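Local coordinates for putative cytoplasmic protein (Salmonella typhimurium, PDB 2GK3) that is of unknown function but forms a hexamer and belongs to the class I glutamine amidotransferase-like family, at residues I81-L93 against E134-E146. Sequence-based numbering, arbitrary orientation.
Sequences IVISDIGSNTFLL and EAKANYKNTVLAE
The ring of Tyr139 packs against the turn between strand 80-84 and helix 88-92, with Ser88 over one face. Ser88 CB makes a CH-pi contact there, 3.9 Å from the centroid of the Tyr139 ring. At the ring edge, Tyr139 OH donates to Ile86 O, 2.6 Å away and in the ring plane; this bond holds the phenol end at the turn, with the donor tilted 30° from the carbonyl plane of Ile86. Tyr139 OH also meets the edge of the Phe91 ring, 3.3 Å from Phe91 CE1. The Ile83 side chain crosses that of Tyr139 obliquely, with Ile83 CG2 3.7 Å from Tyr139 OH.

Ser88 grips Ala137 O twice. Ser88 N donates to Ala137 O in the carbonyl plane, on a lone pair (3.0 Å, N-H...O 163°), and Ser88 OG reaches Ala137 O from 2.7 Å, tilted out of that plane. A chi1 of 60° places OG beside its own backbone N, which lets both donors face the one acceptor. Water 1 also donates to Ser88 OG and joins it to Asn89 OD1 and Asn138 ND2. Thr142 CG2 presses on Ser88 CB at a tight 3.4 Å, while Thr142 OG1 donates to Tyr139 O (2.6 Å) and accepts from Leu144 N in an ST turn. Farther along, Ile83 CD1 and Leu144 CD2 meet tip to tip.

Two neighbouring subunits border the site: Asn89 bonds to Arg158 of one and Asp31 of another. Within the chain, the loop 134-146, which follows strand 120-124, is thus clamped to the start of helix 88-92 just beyond strand 80-84. Met123 of strand 120-124 touches Tyr139, and Leu108 of helix 107-116 packs on Phe91 and Thr142.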
loop_
_atom_site.group_PDB
_atom_site.type_symbol
_atom_site.label_atom_id
_atom_site.label_comp_id
_atom_site.label_asym_id
_atom_site.label_seq_id
_atom_site.Cartn_x
_atom_site.Cartn_y
_atom_site.Cartn_z
ATOM N N ILE E 81 17.504 -26.791 -13.252
ATOM C CA ILE E 81 16.877 -25.522 -12.888
ATOM C C ILE E 81 16.317 -25.641 -11.471
ATOM O O ILE E 81 15.628 -26.612 -11.146
ATOM C CB ILE E 81 15.794 -25.103 -13.898
ATOM C CG1 ILE E 81 16.447 -24.750 -15.251
ATOM C CG2 ILE E 81 14.938 -23.922 -13.355
ATOM C CD1 ILE E 81 15.486 -24.635 -16.434
ATOM N N VAL E 82 16.635 -24.660 -10.625
ATOM C CA VAL E 82 16.076 -24.564 -9.280
ATOM C C VAL E 82 15.102 -23.403 -9.167
ATOM O O VAL E 82 15.420 -22.279 -9.539
ATOM C CB VAL E 82 17.170 -24.465 -8.205
ATOM C CG1 VAL E 82 16.565 -24.524 -6.820
ATOM C CG2 VAL E 82 18.167 -25.613 -8.361
ATOM N N ILE E 83 13.890 -23.688 -8.684
ATOM C CA ILE E 83 12.880 -22.665 -8.433
ATOM C C ILE E 83 12.642 -22.587 -6.924
ATOM O O ILE E 83 12.338 -23.591 -6.280
ATOM C CB ILE E 83 11.542 -22.985 -9.157
ATOM C CG1 ILE E 83 11.757 -23.136 -10.669
ATOM C CG2 ILE E 83 10.460 -21.941 -8.814
ATOM C CD1 ILE E 83 10.538 -23.727 -11.437
ATOM N N SER E 84 12.779 -21.393 -6.360
ATOM C CA SER E 84 12.635 -21.217 -4.932
ATOM C C SER E 84 12.011 -19.860 -4.592
ATOM O O SER E 84 12.502 -18.813 -5.015
ATOM C CB SER E 84 13.989 -21.417 -4.234
ATOM O OG SER E 84 13.826 -21.388 -2.823
ATOM N N ASP E 85 10.923 -19.896 -3.820
ATOM C CA ASP E 85 10.201 -18.680 -3.397
ATOM C C ASP E 85 9.910 -17.717 -4.548
ATOM O O ASP E 85 10.066 -16.502 -4.417
ATOM C CB ASP E 85 10.932 -17.960 -2.242
ATOM C CG ASP E 85 10.148 -17.981 -0.933
ATOM O OD1 ASP E 85 8.925 -18.190 -0.968
ATOM O OD2 ASP E 85 10.753 -17.755 0.141
ATOM N N ILE E 86 9.494 -18.277 -5.681
ATOM C CA ILE E 86 8.927 -17.494 -6.770
ATOM C C ILE E 86 7.639 -18.164 -7.300
ATOM O O ILE E 86 7.630 -19.334 -7.653
ATOM C CB ILE E 86 10.001 -17.182 -7.874
ATOM C CG1 ILE E 86 9.387 -16.492 -9.098
ATOM C CG2 ILE E 86 10.758 -18.444 -8.285
ATOM C CD1 ILE E 86 10.447 -16.062 -10.135
ATOM N N GLY E 87 6.546 -17.407 -7.328
ATOM C CA GLY E 87 5.258 -17.964 -7.720
ATOM C C GLY E 87 5.081 -18.189 -9.221
ATOM O O GLY E 87 5.849 -17.662 -10.060
ATOM N N SER E 88 4.060 -18.978 -9.562
ATOM C CA SER E 88 3.767 -19.283 -10.973
ATOM C C SER E 88 3.392 -18.044 -11.797
ATOM O O SER E 88 3.719 -17.960 -12.982
ATOM C CB SER E 88 2.670 -20.343 -11.062
ATOM O OG SER E 88 1.482 -19.896 -10.457
ATOM N N ASN E 89 2.730 -17.079 -11.155
ATOM C CA ASN E 89 2.309 -15.838 -11.796
ATOM C C ASN E 89 3.500 -15.096 -12.384
ATOM O O ASN E 89 3.379 -14.475 -13.445
ATOM C CB ASN E 89 1.582 -14.925 -10.805
ATOM C CG ASN E 89 0.175 -15.414 -10.444
ATOM O OD1 ASN E 89 -0.474 -16.134 -11.203
ATOM N ND2 ASN E 89 -0.315 -14.980 -9.292
ATOM N N THR E 90 4.652 -15.175 -11.722
ATOM C CA THR E 90 5.840 -14.456 -12.200
ATOM C C THR E 90 6.291 -14.985 -13.561
ATOM O O THR E 90 6.567 -14.190 -14.464
ATOM C CB THR E 90 7.016 -14.422 -11.175
ATOM O OG1 THR E 90 6.580 -13.744 -9.995
ATOM C CG2 THR E 90 8.234 -13.666 -11.754
ATOM N N PHE E 91 6.324 -16.311 -13.702
ATOM C CA PHE E 91 6.636 -16.972 -14.971
ATOM C C PHE E 91 5.573 -16.764 -16.059
ATOM O O PHE E 91 5.898 -16.494 -17.203
ATOM C CB PHE E 91 6.808 -18.452 -14.739
ATOM C CG PHE E 91 8.034 -18.809 -13.965
ATOM C CD1 PHE E 91 7.939 -19.175 -12.625
ATOM C CD2 PHE E 91 9.288 -18.808 -14.576
ATOM C CE1 PHE E 91 9.061 -19.526 -11.891
ATOM C CE2 PHE E 91 10.433 -19.159 -13.836
ATOM C CZ PHE E 91 10.301 -19.527 -12.480
ATOM N N LEU E 92 4.306 -16.898 -15.687
ATOM C CA LEU E 92 3.194 -16.812 -16.613
ATOM C C LEU E 92 2.867 -15.392 -17.078
ATOM O O LEU E 92 2.427 -15.207 -18.221
ATOM C CB LEU E 92 1.945 -17.455 -15.991
ATOM C CG LEU E 92 1.954 -18.992 -15.954
ATOM C CD1 LEU E 92 0.975 -19.584 -14.942
ATOM C CD2 LEU E 92 1.716 -19.566 -17.358
ATOM N N LEU E 93 3.060 -14.415 -16.188
ATOM C CA LEU E 93 2.613 -13.032 -16.380
ATOM C C LEU E 93 3.790 -12.064 -16.382
ATOM O O LEU E 93 3.809 -11.075 -15.623
ATOM C CB LEU E 93 1.611 -12.629 -15.282
ATOM C CG LEU E 93 0.385 -13.523 -15.089
ATOM C CD1 LEU E 93 -0.444 -13.068 -13.897
ATOM C CD2 LEU E 93 -0.446 -13.537 -16.375
ATOM N N GLU E 134 -1.546 -18.211 1.458
ATOM C CA GLU E 134 -2.817 -17.943 0.788
ATOM C C GLU E 134 -2.962 -18.615 -0.597
ATOM O O GLU E 134 -3.780 -18.191 -1.404
ATOM C CB GLU E 134 -3.068 -16.435 0.690
ATOM C CG GLU E 134 -3.172 -15.687 2.038
ATOM C CD GLU E 134 -3.484 -14.199 1.853
ATOM O OE1 GLU E 134 -3.067 -13.381 2.722
ATOM O OE2 GLU E 134 -4.137 -13.838 0.822
ATOM N N ALA E 135 -2.179 -19.659 -0.860
ATOM C CA ALA E 135 -2.198 -20.390 -2.157
ATOM C C ALA E 135 -1.767 -19.519 -3.361
ATOM O O ALA E 135 -2.145 -19.786 -4.502
ATOM C CB ALA E 135 -3.580 -21.058 -2.406
ATOM N N LYS E 136 -0.967 -18.493 -3.095
ATOM C CA LYS E 136 -0.558 -17.529 -4.113
ATOM C C LYS E 136 0.417 -18.086 -5.152
ATOM O O LYS E 136 0.400 -17.635 -6.321
ATOM C CB LYS E 136 0.088 -16.303 -3.447
ATOM C CG LYS E 136 -0.909 -15.327 -2.813
ATOM C CD LYS E 136 -0.177 -14.244 -2.050
ATOM C CE LYS E 136 -1.143 -13.316 -1.328
ATOM N NZ LYS E 136 -1.727 -12.332 -2.267
ATOM N N ALA E 137 1.289 -19.002 -4.720
ATOM C CA ALA E 137 2.277 -19.618 -5.615
ATOM C C ALA E 137 1.536 -20.374 -6.695
ATOM O O ALA E 137 1.970 -20.385 -7.853
ATOM C CB ALA E 137 3.221 -20.536 -4.867
ATOM N N ASN E 138 0.405 -20.986 -6.292
ATOM C CA ASN E 138 -0.610 -21.493 -7.205
ATOM C C ASN E 138 -0.156 -22.542 -8.241
ATOM O O ASN E 138 -0.806 -22.708 -9.271
ATOM C CB ASN E 138 -1.261 -20.310 -7.939
ATOM C CG ASN E 138 -2.547 -20.701 -8.644
ATOM O OD1 ASN E 138 -3.414 -21.362 -8.057
ATOM N ND2 ASN E 138 -2.677 -20.303 -9.897
ATOM N N TYR E 139 0.925 -23.260 -7.959
ATOM C CA TYR E 139 1.531 -24.145 -8.941
ATOM C C TYR E 139 0.656 -25.318 -9.389
ATOM O O TYR E 139 0.850 -25.847 -10.494
ATOM C CB TYR E 139 2.897 -24.631 -8.452
ATOM C CG TYR E 139 4.002 -23.634 -8.740
ATOM C CD1 TYR E 139 4.497 -22.779 -7.739
ATOM C CD2 TYR E 139 4.549 -23.537 -10.020
ATOM C CE1 TYR E 139 5.532 -21.868 -8.014
ATOM C CE2 TYR E 139 5.541 -22.616 -10.309
ATOM C CZ TYR E 139 6.036 -21.788 -9.313
ATOM O OH TYR E 139 7.039 -20.887 -9.658
ATOM N N LYS E 140 -0.317 -25.698 -8.554
ATOM C CA LYS E 140 -1.179 -26.862 -8.822
ATOM C C LYS E 140 -2.093 -26.628 -10.023
ATOM O O LYS E 140 -2.473 -27.565 -10.718
ATOM C CB LYS E 140 -2.016 -27.196 -7.598
ATOM C CG LYS E 140 -2.909 -28.384 -7.828
ATOM C CD LYS E 140 -3.619 -28.844 -6.577
ATOM C CE LYS E 140 -4.046 -30.306 -6.764
ATOM N NZ LYS E 140 -4.736 -30.827 -5.573
ATOM N N ASN E 141 -2.426 -25.362 -10.246
ATOM C CA ASN E 141 -3.306 -24.936 -11.301
ATOM C C ASN E 141 -2.533 -24.464 -12.533
ATOM O O ASN E 141 -3.052 -23.709 -13.356
ATOM C CB ASN E 141 -4.229 -23.866 -10.743
ATOM C CG ASN E 141 -5.107 -24.409 -9.618
ATOM O OD1 ASN E 141 -5.693 -25.490 -9.756
ATOM N ND2 ASN E 141 -5.176 -23.689 -8.491
ATOM N N THR E 142 -1.300 -24.948 -12.668
ATOM C CA THR E 142 -0.435 -24.593 -13.798
ATOM C C THR E 142 0.052 -25.841 -14.502
ATOM O O THR E 142 -0.014 -26.945 -13.945
ATOM C CB THR E 142 0.830 -23.791 -13.349
ATOM O OG1 THR E 142 1.732 -24.661 -12.652
ATOM C CG2 THR E 142 0.467 -22.580 -12.464
ATOM N N VAL E 143 0.574 -25.668 -15.716
ATOM C CA VAL E 143 1.090 -26.793 -16.519
ATOM C C VAL E 143 2.337 -27.455 -15.917
ATOM O O VAL E 143 2.830 -28.472 -16.432
ATOM C CB VAL E 143 1.313 -26.382 -17.980
ATOM C CG1 VAL E 143 -0.056 -26.034 -18.636
ATOM C CG2 VAL E 143 2.257 -25.196 -18.076
ATOM N N LEU E 144 2.836 -26.896 -14.814
ATOM C CA LEU E 144 4.004 -27.458 -14.143
ATOM C C LEU E 144 3.660 -28.545 -13.102
ATOM O O LEU E 144 4.519 -29.337 -12.735
ATOM C CB LEU E 144 4.829 -26.333 -13.474
ATOM C CG LEU E 144 6.327 -26.585 -13.265
ATOM C CD1 LEU E 144 7.062 -26.768 -14.623
ATOM C CD2 LEU E 144 6.995 -25.469 -12.426
ATOM N N ALA E 145 2.426 -28.553 -12.600
ATOM C CA ALA E 145 1.996 -29.552 -11.609
ATOM C C ALA E 145 2.333 -31.004 -12.045
ATOM O O ALA E 145 2.895 -31.771 -11.270
ATOM C CB ALA E 145 0.495 -29.381 -11.268
ATOM N N GLU E 146 2.043 -31.354 -13.297
ATOM C CA GLU E 146 2.337 -32.712 -13.806
ATOM C C GLU E 146 3.813 -33.071 -13.869
ATOM O O GLU E 146 4.153 -34.252 -13.984
ATOM C CB GLU E 146 1.735 -32.929 -15.204
ATOM C CG GLU E 146 0.230 -33.082 -15.218
ATOM C CD GLU E 146 -0.248 -34.387 -14.597
ATOM O OE1 GLU E 146 0.564 -35.323 -14.455
ATOM O OE2 GLU E 146 -1.444 -34.475 -14.250
HETATM O O HOH W 1 -0.677 -18.976 -11.502
HETATM O O HOH W 2 2.122 -17.085 -8.387
HETATM O O HOH W 3 -1.778 -16.437 -7.342
#